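Local structure of RNA-dependent RNA polymerase (Dera Ghazi Khan orthonairovirus, 6DX2) at residues A[42-47]-A[60-65]; A[37-42]-A[95-100]; A[104-109]-A[131-136]; A[68-73]-A[88-93]; A[116-121]-A[142-147]. The protein carries a viral OTU cysteine protease domain, the part described here, whose relatives remove ubiquitin, and probably also copies RNA as a polymerase. All blocks are in the same frame, centred on the assembly; numbering follows the deposited sequence.

How the interactions relate
Along the chain, the loop at 37-42 comes first and later meets 95-100; this is interaction 2, which closes a largely helical stretch. Two contacts nest inside it. Interaction 1 joins helix 42-52 to helix 58-71. Interaction 4 then joins the end of helix 58-71 to helix 86-93. Beyond this helical half, helix 102-112 leads into the sheet. There interaction 3 (104-109 with 131-136) and interaction 5 (116-121 with 142-147) cross, because their segments alternate along the chain. Glu104 accepts from both Tyr89 and Tyr98, which ties interactions 2, 3 and 4 together. Phe43 and Val47 link interaction 1 to Leu142 and Leu144 of interaction 5.

Interaction 1: A[42-47]-A[60-65]; sequences CFFYSV and SIKNTI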
# COMPACT_ATOMS: atom_id res chain seq x y z
N CYS A 42 2.29 -1.37 -11.15
CA CYS A 42 0.90 -1.21 -10.72
C CYS A 42 0.75 -0.70 -9.28
O CYS A 42 -0.22 0.01 -9.02
CB CYS A 42 0.12 -2.52 -10.89
SG CYS A 42 0.80 -3.91 -9.96
N PHE A 43 1.68 -1.02 -8.35
CA PHE A 43 1.57 -0.49 -7.00
C PHE A 43 1.64 1.03 -7.07
O PHE A 43 0.80 1.72 -6.48
CB PHE A 43 2.71 -1.06 -6.13
CG PHE A 43 2.77 -0.45 -4.76
CD1 PHE A 43 2.14 -1.08 -3.69
CD2 PHE A 43 3.38 0.78 -4.56
CE1 PHE A 43 2.17 -0.51 -2.42
CE2 PHE A 43 3.39 1.38 -3.27
CZ PHE A 43 2.78 0.70 -2.21
N PHE A 44 2.54 1.54 -7.92
CA PHE A 44 2.77 2.97 -8.04
C PHE A 44 1.69 3.63 -8.86
O PHE A 44 1.32 4.75 -8.56
CB PHE A 44 4.19 3.21 -8.61
CG PHE A 44 5.28 2.49 -7.77
CD1 PHE A 44 5.67 2.99 -6.51
CD2 PHE A 44 5.74 1.23 -8.19
CE1 PHE A 44 6.63 2.29 -5.75
CE2 PHE A 44 6.65 0.51 -7.44
CZ PHE A 44 7.08 1.02 -6.21
N TYR A 45 1.17 2.94 -9.89
CA TYR A 45 -0.02 3.45 -10.59
C TYR A 45 -1.16 3.61 -9.61
O TYR A 45 -1.92 4.59 -9.68
CB TYR A 45 -0.48 2.49 -11.66
CG TYR A 45 0.45 2.30 -12.85
CD1 TYR A 45 1.48 3.23 -13.13
CD2 TYR A 45 0.38 1.12 -13.58
CE1 TYR A 45 2.36 3.01 -14.25
CE2 TYR A 45 1.27 0.88 -14.62
CZ TYR A 45 2.25 1.82 -14.95
OH TYR A 45 3.11 1.57 -15.99
N SER A 46 -1.32 2.61 -8.74
CA SER A 46 -2.48 2.59 -7.85
C SER A 46 -2.41 3.72 -6.85
O SER A 46 -3.43 4.40 -6.61
CB SER A 46 -2.55 1.24 -7.16
OG SER A 46 -2.90 0.22 -8.09
N VAL A 47 -1.24 3.90 -6.22
CA VAL A 47 -1.07 4.99 -5.27
C VAL A 47 -1.24 6.33 -5.97
O VAL A 47 -1.95 7.22 -5.47
CB VAL A 47 0.31 4.88 -4.61
CG1 VAL A 47 0.63 6.21 -3.86
CG2 VAL A 47 0.23 3.70 -3.68
N SER A 60 7.04 10.01 -9.60
CA SER A 60 7.41 10.93 -8.53
C SER A 60 7.11 10.34 -7.16
O SER A 60 7.77 10.70 -6.18
CB SER A 60 6.71 12.27 -8.73
OG SER A 60 5.33 12.08 -8.61
N ILE A 61 6.15 9.43 -7.08
CA ILE A 61 5.91 8.73 -5.82
C ILE A 61 7.12 7.89 -5.45
O ILE A 61 7.54 7.85 -4.28
CB ILE A 61 4.65 7.88 -5.93
CG1 ILE A 61 3.44 8.82 -5.91
CG2 ILE A 61 4.60 6.87 -4.82
CD1 ILE A 61 2.34 8.26 -6.68
N LYS A 62 7.70 7.20 -6.44
CA LYS A 62 8.96 6.50 -6.22
C LYS A 62 10.04 7.43 -5.70
O LYS A 62 10.87 7.02 -4.88
CB LYS A 62 9.47 5.85 -7.52
CG LYS A 62 8.64 4.60 -7.88
CD LYS A 62 9.27 3.94 -9.10
CE LYS A 62 9.18 2.46 -8.97
NZ LYS A 62 9.93 1.78 -10.03
N ASN A 63 10.12 8.66 -6.24
CA ASN A 63 11.17 9.57 -5.81
C ASN A 63 10.97 9.97 -4.35
O ASN A 63 11.95 10.13 -3.61
CB ASN A 63 11.23 10.80 -6.72
CG ASN A 63 11.75 10.45 -8.11
OD1 ASN A 63 12.48 9.49 -8.27
ND2 ASN A 63 11.37 11.24 -9.11
N THR A 64 9.71 10.13 -3.95
CA THR A 64 9.38 10.43 -2.57
C THR A 64 9.80 9.28 -1.66
O THR A 64 10.44 9.51 -0.62
CB THR A 64 7.88 10.72 -2.46
OG1 THR A 64 7.61 11.94 -3.15
CG2 THR A 64 7.53 10.89 -1.01
N ILE A 65 9.53 8.05 -2.09
CA ILE A 65 9.96 6.88 -1.31
C ILE A 65 11.48 6.86 -1.21
O ILE A 65 12.06 6.56 -0.15
CB ILE A 65 9.44 5.60 -1.98
CG1 ILE A 65 7.93 5.54 -1.87
CG2 ILE A 65 10.11 4.34 -1.35
CD1 ILE A 65 7.38 4.41 -2.76
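Phe44 of segment 42-47 lays one face of its ring against the side chain of Lys62. The two side chains cross at about a right angle. Lys62 CE sits 3.7 Å from the centroid of the Phe44 ring, 16° off the normal, in a CH-pi contact over the face. Lys62 CG lies 3.6 Å from Phe44 CD1, so the aliphatic chain spans the ring from one side to the other. The ammonium is less central. Lys62 NZ is 4.8 Å from the centroid of the Phe44 ring, an off-centre cation-pi contact, and it also donates to Met93 O. Ile65 approaches from another direction. Its CD1 meets Phe44 CE1 at 3.7 Å, at the ring edge and in its plane. Phe43 CD2 packs on the ring face opposite Lys62. CG of Phe44 stands anti to the carbonyl carbon (chi1 -54°), which carries the ring toward helix 58-71. One turn later Val47 CG1 touches Ile61 CD1 at 3.9 Å. The contact is buried, mostly apolar helix-helix packing in the helical part of the OTU fold. The axes of the two short helical segments run at 100° to each other, 10.2 Å apart at closest approach. Helix 102-112 packs beside both, with Leu108 against Val47 and Ile61. Leu144 and Leu142 of strand 142-147 pack on Phe43 and Val47.

Interaction 2: A[37-42]-A[95-100]; sequences PGDGNC and RNYYWG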
# COMPACT_ATOMS: atom_id res chain seq x y z
N PRO A 37 -3.24 -0.31 -15.28
CA PRO A 37 -2.53 -1.23 -16.19
C PRO A 37 -1.73 -2.26 -15.41
O PRO A 37 -1.08 -1.94 -14.41
CB PRO A 37 -1.61 -0.31 -17.01
CG PRO A 37 -2.32 0.99 -17.01
CD PRO A 37 -2.91 1.10 -15.59
N GLY A 38 -1.77 -3.51 -15.87
CA GLY A 38 -1.23 -4.60 -15.08
C GLY A 38 0.25 -4.91 -15.18
O GLY A 38 0.67 -6.05 -14.99
N ASP A 39 1.08 -3.92 -15.42
CA ASP A 39 2.50 -4.20 -15.43
C ASP A 39 3.07 -4.04 -14.02
O ASP A 39 2.36 -3.75 -13.05
CB ASP A 39 3.25 -3.28 -16.39
CG ASP A 39 3.09 -1.79 -16.05
OD1 ASP A 39 3.28 -1.40 -14.88
OD2 ASP A 39 2.82 -0.97 -16.97
N GLY A 40 4.39 -4.18 -13.94
CA GLY A 40 5.09 -4.20 -12.65
C GLY A 40 5.09 -2.88 -11.90
O GLY A 40 5.42 -2.87 -10.70
N ASN A 41 4.67 -1.80 -12.53
CA ASN A 41 4.51 -0.52 -11.86
C ASN A 41 3.16 -0.34 -11.15
O ASN A 41 2.89 0.76 -10.69
CB ASN A 41 4.66 0.60 -12.91
CG ASN A 41 5.97 0.48 -13.67
OD1 ASN A 41 6.99 0.12 -13.10
ND2 ASN A 41 5.95 0.80 -14.98
N CYS A 42 2.29 -1.37 -11.15
CA CYS A 42 0.90 -1.21 -10.72
C CYS A 42 0.75 -0.70 -9.28
O CYS A 42 -0.22 0.01 -9.02
CB CYS A 42 0.12 -2.52 -10.89
SG CYS A 42 0.80 -3.91 -9.96
N ARG A 95 13.93 1.23 -10.44
CA ARG A 95 13.94 0.69 -11.78
C ARG A 95 12.52 0.44 -12.24
O ARG A 95 11.66 0.09 -11.45
CB ARG A 95 14.72 -0.62 -11.80
CG ARG A 95 16.19 -0.48 -11.52
CD ARG A 95 16.87 -1.74 -11.97
NE ARG A 95 16.32 -2.26 -13.22
CZ ARG A 95 16.03 -3.54 -13.44
NH1 ARG A 95 16.22 -4.45 -12.50
NH2 ARG A 95 15.54 -3.91 -14.62
N ASN A 96 12.29 0.56 -13.56
CA ASN A 96 10.97 0.24 -14.08
C ASN A 96 10.63 -1.22 -13.78
O ASN A 96 11.52 -2.09 -13.75
CB ASN A 96 10.87 0.44 -15.59
CG ASN A 96 10.82 1.91 -16.01
OD1 ASN A 96 10.45 2.81 -15.25
ND2 ASN A 96 11.18 2.15 -17.26
N TYR A 97 9.33 -1.46 -13.53
CA TYR A 97 8.75 -2.77 -13.28
C TYR A 97 9.26 -3.39 -11.99
O TYR A 97 9.16 -4.61 -11.82
CB TYR A 97 9.00 -3.72 -14.48
CG TYR A 97 8.75 -2.95 -15.75
CD1 TYR A 97 7.48 -2.40 -15.99
CD2 TYR A 97 9.75 -2.75 -16.67
CE1 TYR A 97 7.24 -1.67 -17.14
CE2 TYR A 97 9.50 -2.02 -17.84
CZ TYR A 97 8.25 -1.48 -18.05
OH TYR A 97 8.01 -0.75 -19.20
N TYR A 98 9.77 -2.57 -11.07
CA TYR A 98 10.00 -3.06 -9.72
C TYR A 98 8.64 -3.25 -9.05
O TYR A 98 7.80 -2.33 -9.07
CB TYR A 98 10.86 -2.06 -8.95
CG TYR A 98 10.94 -2.32 -7.49
CD1 TYR A 98 9.99 -1.80 -6.61
CD2 TYR A 98 11.95 -3.11 -6.98
CE1 TYR A 98 10.07 -2.04 -5.22
CE2 TYR A 98 12.06 -3.36 -5.61
CZ TYR A 98 11.12 -2.82 -4.74
OH TYR A 98 11.17 -3.06 -3.39
N TRP A 99 8.39 -4.43 -8.51
CA TRP A 99 7.05 -4.69 -7.96
C TRP A 99 6.94 -4.16 -6.55
O TRP A 99 7.61 -4.65 -5.65
CB TRP A 99 6.72 -6.18 -8.01
CG TRP A 99 6.47 -6.62 -9.41
CD1 TRP A 99 7.44 -6.86 -10.39
CD2 TRP A 99 5.20 -6.86 -10.04
NE1 TRP A 99 6.82 -7.23 -11.56
CE2 TRP A 99 5.46 -7.24 -11.39
CE3 TRP A 99 3.86 -6.80 -9.61
CZ2 TRP A 99 4.44 -7.53 -12.32
CZ3 TRP A 99 2.85 -7.08 -10.54
CH2 TRP A 99 3.16 -7.47 -11.90
N GLY A 100 6.04 -3.18 -6.35
CA GLY A 100 5.81 -2.62 -5.04
C GLY A 100 4.95 -3.48 -4.14
O GLY A 100 4.14 -4.28 -4.60
O HOH W 1 4.02 -2.70 -8.50
O HOH W 2 7.91 -0.13 -10.53
O HOH W 3 7.02 1.42 -17.97
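Gly40 and Tyr97 bring two turns together, with their CA atoms 4.0 Å apart: a type I turn from Asp39 to Cys42 and a type II turn from Arg95 to Tyr98. The indole of Trp99 lies flat against Gly40. Gly40 CA is 3.5 Å from the centroid of the six-membered ring of Trp99, over its face. Cys42 SG, set between its backbone N and carbonyl carbon (chi1 59°), approaches the same ring obliquely, 3.8 Å from Trp99 CZ3. Asn41 OD1 accepts from Tyr97 N at 2.9 Å, with the donor tilted 23° from the carbonyl plane. Water 2 donates to Asn41 OD1 and also to Tyr98 O. The Asn41 amide and the Tyr97 ring are only 16° from parallel, with Asn41 ND2 at 3.5 Å from Tyr97 CE1. Water 1 joins Gly40 O to Gly100 N. Asp39 OD1 accepts from Asn41 N at 2.8 Å, a capping bond across the turn into helix 42-52. Tyr45 OH bonds to both Asp39 OD2 and Asn41 ND2. The Asp-Gly-Asn-Cys sequence here resembles the active-site cysteine motif of OTU proteases. The loop before helix 42-52 thus meets the loop between helices 86-93 and 102-112.

Interaction 3: A[104-109]-A[131-136]; sequences EAEILS and TKYGPG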
# COMPACT_ATOMS: atom_id res chain seq x y z
N GLU A 104 7.22 -0.79 0.32
CA GLU A 104 6.86 0.54 -0.14
C GLU A 104 5.64 1.10 0.57
O GLU A 104 5.55 2.31 0.75
CB GLU A 104 6.60 0.50 -1.66
CG GLU A 104 7.91 0.30 -2.41
CD GLU A 104 8.47 -1.08 -2.24
OE1 GLU A 104 7.69 -2.08 -2.19
OE2 GLU A 104 9.71 -1.16 -2.10
N ALA A 105 4.68 0.25 0.95
CA ALA A 105 3.54 0.77 1.71
C ALA A 105 4.01 1.33 3.04
O ALA A 105 3.60 2.43 3.47
CB ALA A 105 2.54 -0.36 1.93
N GLU A 106 4.90 0.62 3.71
CA GLU A 106 5.42 1.11 4.99
C GLU A 106 6.12 2.45 4.80
O GLU A 106 5.86 3.41 5.53
CB GLU A 106 6.36 0.08 5.59
CG GLU A 106 7.12 0.60 6.82
CD GLU A 106 7.87 -0.52 7.49
OE1 GLU A 106 8.82 -0.97 6.84
OE2 GLU A 106 7.55 -0.91 8.65
N ILE A 107 6.99 2.54 3.78
CA ILE A 107 7.75 3.78 3.57
C ILE A 107 6.83 4.92 3.17
O ILE A 107 6.92 6.04 3.71
CB ILE A 107 8.86 3.57 2.53
CG1 ILE A 107 9.94 2.63 3.06
CG2 ILE A 107 9.53 4.90 2.20
CD1 ILE A 107 11.04 2.20 1.96
N LEU A 108 5.95 4.68 2.20
CA LEU A 108 5.10 5.77 1.73
C LEU A 108 4.18 6.30 2.83
O LEU A 108 3.88 7.49 2.88
CB LEU A 108 4.23 5.30 0.53
CG LEU A 108 3.79 6.45 -0.35
CD1 LEU A 108 4.82 7.35 -0.86
CD2 LEU A 108 3.08 5.77 -1.57
N SER A 109 3.65 5.41 3.67
CA SER A 109 2.81 5.89 4.77
C SER A 109 3.57 6.87 5.65
O SER A 109 3.03 7.93 6.03
CB SER A 109 2.33 4.70 5.58
OG SER A 109 3.34 4.10 6.34
N THR A 131 -3.52 -5.49 6.09
CA THR A 131 -2.37 -4.93 6.80
C THR A 131 -2.42 -3.43 6.63
O THR A 131 -2.55 -2.94 5.52
CB THR A 131 -1.07 -5.49 6.25
OG1 THR A 131 -1.13 -6.92 6.28
CG2 THR A 131 0.09 -5.08 7.10
N LYS A 132 -2.34 -2.69 7.73
CA LYS A 132 -2.51 -1.25 7.67
C LYS A 132 -1.22 -0.60 8.14
O LYS A 132 -0.70 -0.92 9.21
CB LYS A 132 -3.70 -0.84 8.52
CG LYS A 132 -3.88 0.68 8.66
CD LYS A 132 -5.26 1.03 9.29
CE LYS A 132 -5.12 0.96 10.83
NZ LYS A 132 -4.57 2.27 11.41
N TYR A 133 -0.73 0.33 7.34
CA TYR A 133 0.51 1.05 7.63
C TYR A 133 0.10 2.49 7.93
O TYR A 133 -0.39 3.18 7.04
CB TYR A 133 1.45 1.01 6.43
CG TYR A 133 1.94 -0.38 6.15
CD1 TYR A 133 3.07 -0.85 6.76
CD2 TYR A 133 1.23 -1.24 5.29
CE1 TYR A 133 3.54 -2.14 6.52
CE2 TYR A 133 1.70 -2.55 5.07
CZ TYR A 133 2.82 -2.97 5.71
OH TYR A 133 3.32 -4.23 5.54
N GLY A 134 0.25 2.91 9.17
CA GLY A 134 -0.16 4.24 9.57
C GLY A 134 -1.34 4.20 10.51
O GLY A 134 -2.10 3.25 10.56
N PRO A 135 -1.53 5.29 11.26
CA PRO A 135 -2.51 5.28 12.37
C PRO A 135 -3.92 5.64 11.98
O PRO A 135 -4.79 5.69 12.87
CB PRO A 135 -1.94 6.35 13.30
CG PRO A 135 -1.39 7.35 12.34
CD PRO A 135 -0.72 6.52 11.23
N GLY A 136 -4.19 5.86 10.71
CA GLY A 136 -5.43 6.46 10.29
C GLY A 136 -6.51 5.42 10.02
O GLY A 136 -6.35 4.23 10.22
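Tyr133 presses one face of its ring on the backbone of helix 102-112. Glu106 N lies 3.8 Å above the ring plane of Tyr133, offset toward the rim. Glu106 CA is 3.5 Å from Tyr133 CD1, and Glu106 CB flanks the same side of the ring. On the same face, Ala105 CB lies 3.7 Å from Tyr133 CD2. At the backbone end, Ser109 CB comes within 3.4 Å of Tyr133 O, and Ser109 OG touches Tyr133 CB. The Ser109 hydroxyl is turned back to its own helix: its OG lies between the backbone N and the carbonyl carbon (chi1 72°) and donates to Glu106 O at 2.7 Å. Beyond this first shell, Glu106 OE1 accepts from Gln78 N. The turn after the strand is held by Lys132. Its NZ donates to Gly134 O at 2.8 Å and to Gly136 O at 2.9 Å, both in the carbonyl plane. Lys132 also makes cation-pi contacts with Tyr19 and Trp11. At Gly134 the backbone takes angles (phi 112°, psi 159°) that call for glycine. This is helix-on-sheet packing in the OTU fold. Strand 127-133 lies between strands 18-21 and 116-121. Ala105 also packs on Ile116 and Leu118, while Leu108 and Ile107 face helix 58-71.

Interaction 4: A[68-73]-A[88-93]; sequences FAAANW and DYRADM
Ala69 and Arg90 mark the closest backbone approach of two helix segments in the OTU fold, with CA atoms 7.2 Å apart. Segment 68-73 is the end of helix 58-71 and the turn after it, where Asn72 leaves helical geometry. Segment 88-93 is the last part of helix 86-93. The packing is between side chains. Ala69 CB sits at the edge of the Tyr89 ring, near its plane, 3.8 Å from Tyr89 CD2. Trp73 reaches back from beyond the helix end. Its CG stands anti to the backbone N (chi1 -179°), and the far end of the indole meets Tyr89, with Trp73 CH2 at 3.7 Å from Tyr89 CB. Met93 CB, of the same helix as Tyr89, lies over the ring face turned from Trp73. The Tyr89 hydroxyl donates to Glu104 of helix 102-112. Arg90 occupies the more exposed side. Its CG is 4.0 Å from Ala69 CB. The chain bends at chi3 (-93°), which lays the guanidinium alongside helix 58-71. Arg90 NH2 bonds to Ser86 OG of its own helix. Ala70 CB packs over one face of the guanidinium, 3.6 Å above its plane and 3.7 Å from Arg90 NE.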
# COMPACT_ATOMS: atom_id res chain seq x y z
N PHE A 68 12.75 9.32 1.38
CA PHE A 68 12.56 8.82 2.73
C PHE A 68 13.61 7.76 3.06
O PHE A 68 14.17 7.76 4.16
CB PHE A 68 11.15 8.29 2.93
CG PHE A 68 10.82 8.02 4.36
CD1 PHE A 68 10.30 9.02 5.18
CD2 PHE A 68 11.12 6.77 4.92
CE1 PHE A 68 10.02 8.78 6.51
CE2 PHE A 68 10.86 6.53 6.26
CZ PHE A 68 10.28 7.53 7.05
N ALA A 69 13.85 6.81 2.14
CA ALA A 69 14.81 5.74 2.38
C ALA A 69 16.22 6.29 2.59
O ALA A 69 16.99 5.75 3.40
CB ALA A 69 14.77 4.74 1.20
N ALA A 70 16.58 7.36 1.88
CA ALA A 70 17.90 7.96 2.01
C ALA A 70 18.07 8.67 3.36
O ALA A 70 19.15 8.59 3.99
CB ALA A 70 18.12 8.94 0.85
N ALA A 71 17.03 9.37 3.82
CA ALA A 71 17.14 10.17 5.03
C ALA A 71 16.80 9.40 6.29
O ALA A 71 17.26 9.77 7.37
CB ALA A 71 16.24 11.40 4.95
N ASN A 72 16.00 8.35 6.18
CA ASN A 72 15.38 7.70 7.32
C ASN A 72 15.44 6.19 7.18
O ASN A 72 14.45 5.49 7.42
CB ASN A 72 13.91 8.12 7.46
CG ASN A 72 13.79 9.46 8.04
OD1 ASN A 72 14.58 9.80 8.91
ND2 ASN A 72 12.85 10.27 7.55
N TRP A 73 16.60 5.67 6.81
CA TRP A 73 16.72 4.25 6.52
C TRP A 73 16.33 3.39 7.72
O TRP A 73 15.74 2.32 7.56
CB TRP A 73 18.15 3.94 6.08
CG TRP A 73 18.43 2.52 5.72
CD1 TRP A 73 19.40 1.72 6.24
CD2 TRP A 73 17.74 1.73 4.73
NE1 TRP A 73 19.37 0.48 5.63
CE2 TRP A 73 18.36 0.46 4.70
CE3 TRP A 73 16.67 1.97 3.87
CZ2 TRP A 73 17.93 -0.56 3.85
CZ3 TRP A 73 16.25 0.95 3.02
CH2 TRP A 73 16.88 -0.30 3.02
N ASP A 88 21.45 0.36 -2.04
CA ASP A 88 20.97 -0.81 -2.77
C ASP A 88 19.45 -0.78 -2.96
O ASP A 88 18.95 -1.08 -4.05
CB ASP A 88 21.37 -2.10 -2.04
CG ASP A 88 22.87 -2.31 -1.98
OD1 ASP A 88 23.61 -1.65 -2.75
OD2 ASP A 88 23.31 -3.12 -1.13
N TYR A 89 18.70 -0.44 -1.89
CA TYR A 89 17.25 -0.41 -2.00
C TYR A 89 16.83 0.60 -3.06
O TYR A 89 15.99 0.29 -3.94
CB TYR A 89 16.61 -0.06 -0.65
CG TYR A 89 15.09 0.20 -0.80
CD1 TYR A 89 14.21 -0.82 -1.15
CD2 TYR A 89 14.57 1.47 -0.63
CE1 TYR A 89 12.90 -0.59 -1.34
CE2 TYR A 89 13.23 1.70 -0.80
CZ TYR A 89 12.39 0.67 -1.15
OH TYR A 89 11.05 0.90 -1.31
N ARG A 90 17.38 1.82 -3.00
CA ARG A 90 16.88 2.85 -3.90
C ARG A 90 17.18 2.50 -5.35
O ARG A 90 16.35 2.73 -6.23
CB ARG A 90 17.46 4.21 -3.55
CG ARG A 90 16.88 4.73 -2.24
CD ARG A 90 17.60 6.05 -1.89
NE ARG A 90 18.75 5.84 -1.00
CZ ARG A 90 19.99 6.23 -1.29
NH1 ARG A 90 20.23 6.83 -2.45
NH2 ARG A 90 20.96 6.01 -0.42
N ALA A 91 18.34 1.90 -5.61
CA ALA A 91 18.71 1.56 -6.99
C ALA A 91 17.77 0.51 -7.57
O ALA A 91 17.41 0.56 -8.75
CB ALA A 91 20.16 1.08 -7.04
N ASP A 92 17.37 -0.46 -6.75
CA ASP A 92 16.44 -1.48 -7.21
C ASP A 92 15.03 -0.91 -7.38
O ASP A 92 14.39 -1.09 -8.42
CB ASP A 92 16.41 -2.64 -6.21
CG ASP A 92 15.93 -3.93 -6.84
OD1 ASP A 92 16.15 -4.10 -8.06
OD2 ASP A 92 15.31 -4.76 -6.13
N MET A 93 14.52 -0.24 -6.34
CA MET A 93 13.14 0.24 -6.36
C MET A 93 12.91 1.23 -7.50
O MET A 93 11.81 1.27 -8.07
CB MET A 93 12.79 0.85 -4.99
CG MET A 93 11.43 1.40 -4.80
SD MET A 93 11.28 3.11 -5.41
CE MET A 93 12.29 3.97 -4.19

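Interaction 5: A[116-121]-A[142-147]; sequences IILWEA and LNLKLC
Ile117 and Asn143 sit side by side on two neighbouring parallel strands, 116-121 and 142-147, in the mixed sheet of the OTU fold. The backbones exchange five hydrogen bonds. Leu146 N to Trp119 O is 2.8 Å and nearly straight, at 179°. One side-chain hydrogen bond joins the strands, Trp119 NE1 to Asn143 OD1, at 2.9 Å. Asn143 CG stands anti to the carbonyl carbon (chi1 -70°), which brings OD1 to the indole. The acceptor lies in the indole plane, but the donor is tilted 28° from the amide plane of Asn143. Ile117 CG2 packs on one face of the Trp119 ring and Ile117 CD1 is 3.6 Å from Asn143 OD1, so the buried amide oxygen has a polar partner on one side and a methyl on another. Asn143 ND2 is held by Val138 O. Lys145, also buried on this face, forms a salt bridge with Glu125. The other face of the sheet carries Ile116, Leu118, Leu142 and Leu144. Leu118 CD2 touches Leu144 CD1 at 3.7 Å, the two side chains pointing the same way. Toward the C-terminal ends the backbone bonding stays tight, but the side chains become partly exposed. There Glu120 CG rests on Leu146 CD2 at 3.7 Å. Strands 127-133 and 150-156 flank this pair in the sheet. Helix 102-112 packs on Ile116 and Leu118, and helix 42-52 on Leu142 and Leu144.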
# COMPACT_ATOMS: atom_id res chain seq x y z
N ILE A 116 -1.91 3.56 4.58
CA ILE A 116 -2.05 2.70 3.42
C ILE A 116 -2.45 1.32 3.90
O ILE A 116 -1.86 0.81 4.85
CB ILE A 116 -0.75 2.61 2.58
CG1 ILE A 116 -0.38 4.05 2.09
CG2 ILE A 116 -0.95 1.55 1.46
CD1 ILE A 116 1.03 4.14 1.41
N ILE A 117 -3.47 0.74 3.28
CA ILE A 117 -3.94 -0.58 3.69
C ILE A 117 -3.81 -1.53 2.51
O ILE A 117 -4.28 -1.22 1.41
CB ILE A 117 -5.39 -0.53 4.19
CG1 ILE A 117 -5.45 0.42 5.37
CG2 ILE A 117 -5.91 -1.96 4.52
CD1 ILE A 117 -6.93 0.68 5.85
N LEU A 118 -3.16 -2.67 2.75
CA LEU A 118 -3.04 -3.69 1.72
C LEU A 118 -4.08 -4.74 2.05
O LEU A 118 -3.97 -5.44 3.06
CB LEU A 118 -1.64 -4.31 1.67
CG LEU A 118 -0.46 -3.33 1.55
CD1 LEU A 118 0.92 -4.08 1.34
CD2 LEU A 118 -0.73 -2.29 0.46
N TRP A 119 -5.11 -4.85 1.19
CA TRP A 119 -6.14 -5.85 1.38
C TRP A 119 -5.78 -7.01 0.46
O TRP A 119 -5.94 -6.93 -0.76
CB TRP A 119 -7.51 -5.29 0.97
CG TRP A 119 -7.96 -4.07 1.76
CD1 TRP A 119 -7.77 -2.75 1.41
CD2 TRP A 119 -8.68 -4.07 3.00
NE1 TRP A 119 -8.36 -1.93 2.33
CE2 TRP A 119 -8.92 -2.71 3.32
CE3 TRP A 119 -9.15 -5.07 3.85
CZ2 TRP A 119 -9.55 -2.31 4.49
CZ3 TRP A 119 -9.83 -4.66 5.03
CH2 TRP A 119 -10.02 -3.31 5.33
N GLU A 120 -5.28 -8.10 1.04
CA GLU A 120 -5.02 -9.29 0.26
C GLU A 120 -6.31 -10.06 0.09
O GLU A 120 -6.94 -10.46 1.08
CB GLU A 120 -3.93 -10.14 0.90
CG GLU A 120 -2.54 -9.57 0.55
CD GLU A 120 -1.41 -10.07 1.43
OE1 GLU A 120 -0.80 -9.23 2.14
OE2 GLU A 120 -1.13 -11.29 1.40
N ALA A 121 -6.66 -10.31 -1.19
CA ALA A 121 -7.93 -10.87 -1.60
C ALA A 121 -7.70 -12.15 -2.37
O ALA A 121 -6.70 -12.28 -3.10
CB ALA A 121 -8.70 -9.87 -2.51
N LEU A 142 -5.21 5.09 1.75
CA LEU A 142 -5.09 4.53 0.40
C LEU A 142 -5.30 3.03 0.54
O LEU A 142 -4.43 2.31 1.05
CB LEU A 142 -3.76 4.84 -0.25
CG LEU A 142 -3.17 6.24 -0.25
CD1 LEU A 142 -2.04 6.31 -1.30
CD2 LEU A 142 -4.12 7.29 -0.49
N ASN A 143 -6.44 2.57 0.04
CA ASN A 143 -6.86 1.19 0.11
C ASN A 143 -6.43 0.52 -1.17
O ASN A 143 -6.93 0.89 -2.23
CB ASN A 143 -8.37 1.11 0.30
CG ASN A 143 -8.75 1.59 1.68
OD1 ASN A 143 -8.45 0.91 2.64
ND2 ASN A 143 -9.20 2.84 1.79
N LEU A 144 -5.61 -0.53 -1.05
CA LEU A 144 -5.08 -1.25 -2.21
C LEU A 144 -5.55 -2.68 -2.14
O LEU A 144 -5.46 -3.30 -1.07
CB LEU A 144 -3.52 -1.22 -2.19
CG LEU A 144 -2.93 0.20 -2.24
CD1 LEU A 144 -1.42 0.07 -2.24
CD2 LEU A 144 -3.39 0.99 -3.50
N LYS A 145 -6.02 -3.18 -3.28
CA LYS A 145 -6.41 -4.57 -3.40
C LYS A 145 -5.27 -5.34 -4.01
O LYS A 145 -4.83 -5.03 -5.13
CB LYS A 145 -7.66 -4.71 -4.25
CG LYS A 145 -8.20 -6.14 -4.35
CD LYS A 145 -9.51 -6.18 -5.17
CE LYS A 145 -9.20 -6.21 -6.65
NZ LYS A 145 -10.43 -6.01 -7.46
N LEU A 146 -4.84 -6.38 -3.32
CA LEU A 146 -3.81 -7.28 -3.84
C LEU A 146 -4.49 -8.56 -4.21
O LEU A 146 -4.96 -9.29 -3.34
CB LEU A 146 -2.78 -7.53 -2.73
CG LEU A 146 -1.74 -6.44 -2.55
CD1 LEU A 146 -2.31 -5.04 -2.31
CD2 LEU A 146 -0.85 -6.85 -1.35
N CYS A 147 -4.53 -8.85 -5.50
CA CYS A 147 -5.29 -10.01 -5.95
C CYS A 147 -4.56 -10.63 -7.13
O CYS A 147 -4.26 -9.93 -8.09
CB CYS A 147 -6.72 -9.59 -6.33
SG CYS A 147 -7.83 -11.02 -6.62